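Local coordinates for outer membrane protein Omp121 (Bacteroides thetaiotaomicron, PDB 5FQ8), which probably takes up nutrients across the bacterial outer membrane as a TonB-dependent transporter, a beta barrel holding a plug domain, at residues B[335-338]-B[339-343]; B[596-599]-B[600-604]; B[653-656]-B[657-661]. All blocks are in the same frame, centred on the assembly; numbering follows the deposited sequence.

In the fold
All three are local contacts between neighbouring residues, far apart in the TonB-dependent receptor: even contacts 2 and 3 stay about 29 Å apart at their nearest atoms. Contact 1 is buried, in the long loop after helix 330-335; its apolar groups pack together while its charged ends are bound by residues elsewhere in the chain. Contact 2 is partly buried, follows strand 582-596 as it leaves the barrel, and mixes a backbone-to-carboxylate hydrogen bond with thioether packing. Contact 3 lies on the surface, where strand 643-656 turns back into strand 661-680, and backbone hydrogen bonds dominate it. Strand 661-680 links the last two, forming one arm of contact 3's hairpin and touching Met602 of contact 2.

Contact 1. Residues B[335-338]-B[339-343]; sequences YQTP and RDISI
From Pro338 to Ile341 the chain folds through a type I beta turn, closed by a nearly straight hydrogen bond (171°) from Ile341 N to Pro338 O at 3.2 Å, the donor standing well above the carbonyl plane. The same reversal brings the two end side chains together: Ile341 CG1 lies against the proline ring, 3.5 Å from Pro338 CG. It reaches the ring because CG1 is anti to the carbonyl carbon (chi1 -62°), on the side of the backbone N. Thr337 works by its methyl branch. CG2 comes to 3.9 Å from Ile341 CB and fits equally closely to Ile343 CG1, bridging two isoleucines, while OG1 bonds back to Leu334 O of helix 330-335. At the corner of the turn, Asp340 OD1 lies 3.2 Å from Pro338 CB, but its polar partners are elsewhere: OD1 accepts from Met200 N and OD2 forms a salt bridge with Lys236. Arg339, bent at chi2 and chi3, likewise finds its polar partners outside the turn, its NE bonded to Gln195 O, NH1 to Asn244 OD1 and NH2 to Asn196 OD1. This loop joins barrel strands 306-320 and 376-394 on the long-loop side, where Ser342 OG is hydrogen-bonded to Thr5 O of another chain, the lipoprotein BT_2262. The Thr337 methyl, Pro338, Ile341 and Ile343 pack together as the apolar part of the contact, while the charged groups are tied to Lys236 of strand 232-237 and to other loops; with Lys236 beside it, Asp340 is probably ionised, and three neutral oxygens hold the Arg339 guanidinium in one orientation.

Contact 2. Residues B[596-599]-B[600-604]; sequences NDAD and VYMVN
The Asp599 carboxylate and the Tyr601 ring, the flat groups here, both meet Val600: OD1 of Asp599 accepts from Val600 N at 2.7 Å through its anti lone pair, and one face of the Tyr601 ring carries Val600 CB, 3.7 Å above the plane and over its centre. At the rim of that ring, OH accepts from Leu520 N of strand 513-534. The setting is the loop by which strand 582-596 leaves the TonB-dependent receptor barrel, and a positive phi at Tyr601 (56°) turns the chain there, bringing the Met602 side chain back against Asp599. Met602 CG, anti to its carbonyl carbon (chi1 -62°), passes 3.5 Å from Asp599 O, and the thioether runs alongside the preceding residues: SD lies 3.7 Å from Asp599 CB and 4.1 Å from Ala598 CB. Ala598 and Met602 both rest on Ile676 of strand 661-680, making an apolar seam between loop and barrel. An alanine in place of Met602 is likely to open a gap over Ile676 and deprive Ala598 CB of its sulfur neighbour. Polar anchors secure the start of the loop, with Asp597 OD1 in a salt bridge to Arg521 and Ala598 O accepting from Thr551 OG1. A polar side chain of another protein chain is hydrogen-bonded to Tyr601 N. The Val600 branch held between its backbone N and carbonyl carbon, CG2, lies 3.5 Å from Asp599 OD1.

Contact 3. Residues B[653-656]-B[657-661]; sequences NMAF and FKNRL
Phe656 and Leu661 face each other as an antiparallel hydrogen-bonded pair, and both polar backbone atoms of each are used across the contact. Phe656 N gives its hydrogen to Leu661 O at 2.6 Å (147°), with the donor tilted modestly from the carbonyl plane. The return bond, from Leu661 N to Phe656 O, is longer at 3.3 Å and more bent (137°), the donor above the carbonyl plane. Phe656 O also takes a weak bond from Arg660 N at 3.0 Å, and that same N-H is shared with Phe657 O at 3.1 Å. Leu661 O has a second, softer visitor in Ala655 CA, a C-H...O contact of 3.2 Å. With Arg660 and Leu661 both opposite Phe656, this is a classic beta bulge, set at the end of a tight beta hairpin whose type I' turn runs from Phe657 to Arg660, with Lys658 and Asn659 at its corners. The hairpin joins strands 643-656 and 661-680 of the barrel at the end where neighbouring strands meet through short turns, probably the periplasmic one. On the side away from Leu661, the backbones of Ala655 and Phe657 are hydrogen-bonded to Phe584 of strand 582-596 and to Val581. Arg660 NH2 donates to Thr709 O, and the backbones of these two residues are hydrogen-bonded as well. Apolar groups cover the pair on one side: Phe656 CD2 meets Leu661 CD2 at 3.7 Å, reached because Leu661 CG is anti to the backbone N (chi1 178°). Phe656 CB sits over one face of the Phe657 ring, 4.0 Å from the centroid, as a CH-pi contact.

Contact 1. Residues B[335-338]-B[339-343]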
loop_
_atom_site.group_PDB
_atom_site.type_symbol
_atom_site.label_atom_id
_atom_site.label_comp_id
_atom_site.label_asym_id
_atom_site.label_seq_id
_atom_site.Cartn_x
_atom_site.Cartn_y
_atom_site.Cartn_z
ATOM N N TYR B 335 -1.543 15.661 -28.566
ATOM C CA TYR B 335 -2.598 16.192 -29.410
ATOM C C TYR B 335 -2.985 17.611 -29.037
ATOM O O TYR B 335 -3.492 18.348 -29.884
ATOM C CB TYR B 335 -3.823 15.305 -29.326
ATOM C CG TYR B 335 -3.726 14.055 -30.135
ATOM C CD1 TYR B 335 -3.013 14.016 -31.321
ATOM C CD2 TYR B 335 -4.366 12.911 -29.719
ATOM C CE1 TYR B 335 -2.933 12.873 -32.046
ATOM C CE2 TYR B 335 -4.285 11.767 -30.435
ATOM C CZ TYR B 335 -3.576 11.752 -31.593
ATOM O OH TYR B 335 -3.508 10.591 -32.300
ATOM N N GLN B 336 -2.788 18.007 -27.784
ATOM C CA GLN B 336 -3.168 19.341 -27.331
ATOM C C GLN B 336 -2.007 20.306 -27.535
ATOM O O GLN B 336 -1.441 20.866 -26.608
ATOM C CB GLN B 336 -3.613 19.304 -25.877
ATOM C CG GLN B 336 -4.804 18.443 -25.656
ATOM C CD GLN B 336 -5.534 18.795 -24.394
ATOM O OE1 GLN B 336 -5.707 19.961 -24.070
ATOM N NE2 GLN B 336 -5.979 17.786 -23.674
ATOM N N THR B 337 -1.664 20.478 -28.800
ATOM C CA THR B 337 -0.585 21.337 -29.222
ATOM C C THR B 337 -1.088 22.248 -30.328
ATOM O O THR B 337 -1.806 21.792 -31.217
ATOM C CB THR B 337 0.589 20.515 -29.742
ATOM O OG1 THR B 337 1.010 19.590 -28.741
ATOM C CG2 THR B 337 1.732 21.424 -30.098
ATOM N N PRO B 338 -0.739 23.524 -30.304
ATOM C CA PRO B 338 -1.088 24.391 -31.425
ATOM C C PRO B 338 -0.368 23.953 -32.684
ATOM O O PRO B 338 0.736 23.417 -32.635
ATOM C CB PRO B 338 -0.611 25.770 -30.966
ATOM C CG PRO B 338 -0.502 25.676 -29.507
ATOM C CD PRO B 338 -0.101 24.274 -29.219
ATOM N N ARG B 339 -1.000 24.208 -33.826
ATOM C CA ARG B 339 -0.413 23.814 -35.099
ATOM C C ARG B 339 0.878 24.538 -35.396
ATOM O O ARG B 339 1.587 24.123 -36.303
ATOM C CB ARG B 339 -1.379 24.062 -36.246
ATOM C CG ARG B 339 -2.709 23.402 -36.093
ATOM C CD ARG B 339 -2.585 21.909 -36.003
ATOM N NE ARG B 339 -1.843 21.400 -37.135
ATOM C CZ ARG B 339 -0.725 20.690 -37.045
ATOM N NH1 ARG B 339 -0.231 20.382 -35.866
ATOM N NH2 ARG B 339 -0.118 20.282 -38.141
ATOM N N ASP B 340 1.211 25.597 -34.674
ATOM C CA ASP B 340 2.407 26.363 -34.985
ATOM C C ASP B 340 3.584 26.050 -34.077
ATOM O O ASP B 340 4.678 26.560 -34.318
ATOM C CB ASP B 340 2.099 27.853 -34.896
ATOM C CG ASP B 340 1.590 28.247 -33.538
ATOM O OD1 ASP B 340 0.463 27.841 -33.183
ATOM O OD2 ASP B 340 2.319 28.965 -32.828
ATOM N N ILE B 341 3.388 25.235 -33.050
ATOM C CA ILE B 341 4.374 25.021 -31.999
ATOM C C ILE B 341 5.246 23.830 -32.355
ATOM O O ILE B 341 4.749 22.790 -32.795
ATOM C CB ILE B 341 3.681 24.803 -30.646
ATOM C CG1 ILE B 341 2.893 26.048 -30.256
ATOM C CG2 ILE B 341 4.708 24.484 -29.587
ATOM C CD1 ILE B 341 3.714 27.291 -30.246
ATOM N N SER B 342 6.549 23.979 -32.169
ATOM C CA SER B 342 7.497 22.914 -32.474
ATOM C C SER B 342 7.571 21.944 -31.305
ATOM O O SER B 342 8.123 22.276 -30.256
ATOM C CB SER B 342 8.867 23.509 -32.766
ATOM O OG SER B 342 9.832 22.499 -32.965
ATOM N N ILE B 343 7.054 20.732 -31.501
ATOM C CA ILE B 343 7.047 19.739 -30.433
ATOM C C ILE B 343 8.455 19.233 -30.139
ATOM O O ILE B 343 8.862 19.144 -28.980
ATOM C CB ILE B 343 6.113 18.575 -30.786
ATOM C CG1 ILE B 343 4.689 19.054 -30.857
ATOM C CG2 ILE B 343 6.192 17.505 -29.755
ATOM C CD1 ILE B 343 3.748 17.928 -31.038
#

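Contact 2. Residues B[596-599]-B[600-604]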
loop_
_atom_site.group_PDB
_atom_site.type_symbol
_atom_site.label_atom_id
_atom_site.label_comp_id
_atom_site.label_asym_id
_atom_site.label_seq_id
_atom_site.Cartn_x
_atom_site.Cartn_y
_atom_site.Cartn_z
ATOM N N ASN B 596 -22.596 -24.294 -20.049
ATOM C CA ASN B 596 -21.662 -23.351 -19.462
ATOM C C ASN B 596 -22.123 -22.987 -18.063
ATOM O O ASN B 596 -23.313 -23.038 -17.753
ATOM C CB ASN B 596 -21.547 -22.094 -20.313
ATOM C CG ASN B 596 -20.353 -21.270 -19.968
ATOM O OD1 ASN B 596 -19.373 -21.765 -19.451
ATOM N ND2 ASN B 596 -20.421 -19.996 -20.273
ATOM N N ASP B 597 -21.169 -22.617 -17.232
ATOM C CA ASP B 597 -21.435 -22.172 -15.882
ATOM C C ASP B 597 -21.235 -20.666 -15.799
ATOM O O ASP B 597 -21.122 -19.976 -16.807
ATOM C CB ASP B 597 -20.542 -22.925 -14.896
ATOM C CG ASP B 597 -19.072 -22.886 -15.272
ATOM O OD1 ASP B 597 -18.622 -21.919 -15.911
ATOM O OD2 ASP B 597 -18.355 -23.834 -14.922
ATOM N N ALA B 598 -21.163 -20.149 -14.586
ATOM C CA ALA B 598 -21.028 -18.722 -14.373
ATOM C C ALA B 598 -19.650 -18.387 -13.828
ATOM O O ALA B 598 -18.851 -19.261 -13.500
ATOM C CB ALA B 598 -22.114 -18.228 -13.425
ATOM N N ASP B 599 -19.378 -17.092 -13.759
ATOM C CA ASP B 599 -18.183 -16.588 -13.117
ATOM C C ASP B 599 -18.243 -16.874 -11.614
ATOM O O ASP B 599 -19.283 -17.245 -11.069
ATOM C CB ASP B 599 -18.047 -15.095 -13.398
ATOM C CG ASP B 599 -16.617 -14.638 -13.437
ATOM O OD1 ASP B 599 -15.799 -15.200 -12.679
ATOM O OD2 ASP B 599 -16.318 -13.713 -14.224
ATOM N N VAL B 600 -17.111 -16.707 -10.935
ATOM C CA VAL B 600 -17.058 -17.125 -9.540
ATOM C C VAL B 600 -17.918 -16.221 -8.669
ATOM O O VAL B 600 -18.065 -15.017 -8.928
ATOM C CB VAL B 600 -15.620 -17.160 -9.001
ATOM C CG1 VAL B 600 -14.943 -18.405 -9.449
ATOM C CG2 VAL B 600 -14.864 -15.943 -9.440
ATOM N N TYR B 601 -18.489 -16.812 -7.620
ATOM C CA TYR B 601 -19.104 -16.060 -6.540
ATOM C C TYR B 601 -20.185 -15.121 -7.076
ATOM O O TYR B 601 -20.042 -13.905 -7.091
ATOM C CB TYR B 601 -18.038 -15.264 -5.783
ATOM C CG TYR B 601 -16.747 -15.988 -5.520
ATOM C CD1 TYR B 601 -16.737 -17.281 -5.041
ATOM C CD2 TYR B 601 -15.536 -15.360 -5.740
ATOM C CE1 TYR B 601 -15.556 -17.921 -4.793
ATOM C CE2 TYR B 601 -14.358 -15.991 -5.496
ATOM C CZ TYR B 601 -14.366 -17.269 -5.027
ATOM O OH TYR B 601 -13.177 -17.905 -4.787
ATOM N N MET B 602 -21.266 -15.731 -7.532
ATOM C CA MET B 602 -22.416 -14.987 -8.013
ATOM C C MET B 602 -23.706 -15.461 -7.385
ATOM O O MET B 602 -24.772 -14.975 -7.761
ATOM C CB MET B 602 -22.509 -15.078 -9.542
ATOM C CG MET B 602 -21.309 -14.460 -10.242
ATOM S SD MET B 602 -21.374 -14.469 -12.023
ATOM C CE MET B 602 -22.566 -13.200 -12.377
ATOM N N VAL B 603 -23.635 -16.373 -6.428
ATOM C CA VAL B 603 -24.810 -16.944 -5.790
ATOM C C VAL B 603 -25.087 -16.306 -4.434
ATOM O O VAL B 603 -26.230 -15.986 -4.115
ATOM C CB VAL B 603 -24.638 -18.472 -5.657
ATOM C CG1 VAL B 603 -25.848 -19.086 -5.002
ATOM C CG2 VAL B 603 -24.409 -19.069 -7.010
ATOM N N ASN B 604 -24.077 -16.120 -3.634
ATOM C CA ASN B 604 -24.398 -15.703 -2.284
ATOM C C ASN B 604 -24.147 -14.224 -2.100
ATOM O O ASN B 604 -23.248 -13.667 -2.724
ATOM C CB ASN B 604 -23.556 -16.468 -1.267
ATOM C CG ASN B 604 -23.761 -17.942 -1.363
ATOM O OD1 ASN B 604 -24.888 -18.425 -1.380
ATOM N ND2 ASN B 604 -22.672 -18.673 -1.456
#

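Contact 3. Residues B[653-656]-B[657-661]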
loop_
_atom_site.group_PDB
_atom_site.type_symbol
_atom_site.label_atom_id
_atom_site.label_comp_id
_atom_site.label_asym_id
_atom_site.label_seq_id
_atom_site.Cartn_x
_atom_site.Cartn_y
_atom_site.Cartn_z
ATOM N N ASN B 653 -17.958 -28.309 -49.046
ATOM C CA ASN B 653 -16.541 -28.192 -49.350
ATOM C C ASN B 653 -16.272 -28.963 -50.634
ATOM O O ASN B 653 -16.576 -30.154 -50.711
ATOM C CB ASN B 653 -15.713 -28.739 -48.185
ATOM C CG ASN B 653 -14.229 -28.592 -48.391
ATOM O OD1 ASN B 653 -13.775 -27.750 -49.151
ATOM N ND2 ASN B 653 -13.462 -29.410 -47.700
ATOM N N MET B 654 -15.721 -28.294 -51.643
ATOM C CA MET B 654 -15.398 -28.952 -52.899
ATOM C C MET B 654 -14.061 -28.473 -53.440
ATOM O O MET B 654 -13.709 -27.299 -53.317
ATOM C CB MET B 654 -16.467 -28.717 -53.961
ATOM C CG MET B 654 -17.765 -29.430 -53.728
ATOM S SD MET B 654 -18.858 -29.200 -55.112
ATOM C CE MET B 654 -20.271 -30.138 -54.595
ATOM N N ALA B 655 -13.330 -29.392 -54.058
ATOM C CA ALA B 655 -12.096 -29.071 -54.753
ATOM C C ALA B 655 -12.187 -29.595 -56.175
ATOM O O ALA B 655 -12.948 -30.518 -56.462
ATOM C CB ALA B 655 -10.884 -29.658 -54.037
ATOM N N PHE B 656 -11.419 -28.985 -57.072
ATOM C CA PHE B 656 -11.461 -29.350 -58.480
ATOM C C PHE B 656 -10.059 -29.317 -59.068
ATOM O O PHE B 656 -9.149 -28.693 -58.521
ATOM C CB PHE B 656 -12.360 -28.409 -59.290
ATOM C CG PHE B 656 -13.719 -28.192 -58.695
ATOM C CD1 PHE B 656 -14.733 -29.104 -58.907
ATOM C CD2 PHE B 656 -13.988 -27.058 -57.948
ATOM C CE1 PHE B 656 -15.987 -28.898 -58.379
ATOM C CE2 PHE B 656 -15.232 -26.854 -57.407
ATOM C CZ PHE B 656 -16.236 -27.771 -57.619
ATOM N N PHE B 657 -9.909 -29.993 -60.202
ATOM C CA PHE B 657 -8.705 -29.944 -61.031
ATOM C C PHE B 657 -7.443 -30.114 -60.193
ATOM O O PHE B 657 -6.560 -29.262 -60.175
ATOM C CB PHE B 657 -8.653 -28.646 -61.823
ATOM C CG PHE B 657 -9.956 -28.284 -62.482
ATOM C CD1 PHE B 657 -10.727 -29.241 -63.116
ATOM C CD2 PHE B 657 -10.418 -26.983 -62.447
ATOM C CE1 PHE B 657 -11.930 -28.896 -63.709
ATOM C CE2 PHE B 657 -11.618 -26.631 -63.031
ATOM C CZ PHE B 657 -12.375 -27.586 -63.663
ATOM N N LYS B 658 -7.387 -31.239 -59.482
ATOM C CA LYS B 658 -6.283 -31.590 -58.581
ATOM C C LYS B 658 -5.945 -30.436 -57.636
ATOM O O LYS B 658 -4.813 -29.953 -57.582
ATOM C CB LYS B 658 -5.036 -32.023 -59.361
ATOM C CG LYS B 658 -5.248 -33.192 -60.291
ATOM C CD LYS B 658 -5.205 -34.524 -59.585
ATOM C CE LYS B 658 -5.615 -35.660 -60.535
ATOM N NZ LYS B 658 -4.828 -35.704 -61.803
ATOM N N ASN B 659 -6.963 -29.992 -56.898
ATOM C CA ASN B 659 -6.847 -28.951 -55.882
ATOM C C ASN B 659 -6.465 -27.594 -56.448
ATOM O O ASN B 659 -6.042 -26.717 -55.697
ATOM C CB ASN B 659 -5.851 -29.344 -54.792
ATOM C CG ASN B 659 -6.516 -29.997 -53.628
ATOM O OD1 ASN B 659 -7.023 -29.320 -52.731
ATOM N ND2 ASN B 659 -6.525 -31.321 -53.623
ATOM N N ARG B 660 -6.601 -27.384 -57.750
ATOM C CA ARG B 660 -6.309 -26.070 -58.300
ATOM C C ARG B 660 -7.501 -25.141 -58.225
ATOM O O ARG B 660 -7.404 -24.004 -58.686
ATOM C CB ARG B 660 -5.820 -26.191 -59.745
ATOM C CG ARG B 660 -4.470 -26.854 -59.859
ATOM C CD ARG B 660 -3.922 -26.741 -61.233
ATOM N NE ARG B 660 -3.641 -25.366 -61.601
ATOM C CZ ARG B 660 -3.373 -24.983 -62.841
ATOM N NH1 ARG B 660 -3.360 -25.881 -63.817
ATOM N NH2 ARG B 660 -3.121 -23.715 -63.106
ATOM N N LEU B 661 -8.601 -25.597 -57.637
ATOM C CA LEU B 661 -9.761 -24.773 -57.332
ATOM C C LEU B 661 -10.456 -25.426 -56.150
ATOM O O LEU B 661 -10.630 -26.647 -56.138
ATOM C CB LEU B 661 -10.704 -24.657 -58.529
ATOM C CG LEU B 661 -11.973 -23.845 -58.300
ATOM C CD1 LEU B 661 -11.598 -22.420 -58.010
ATOM C CD2 LEU B 661 -12.890 -23.918 -59.489
#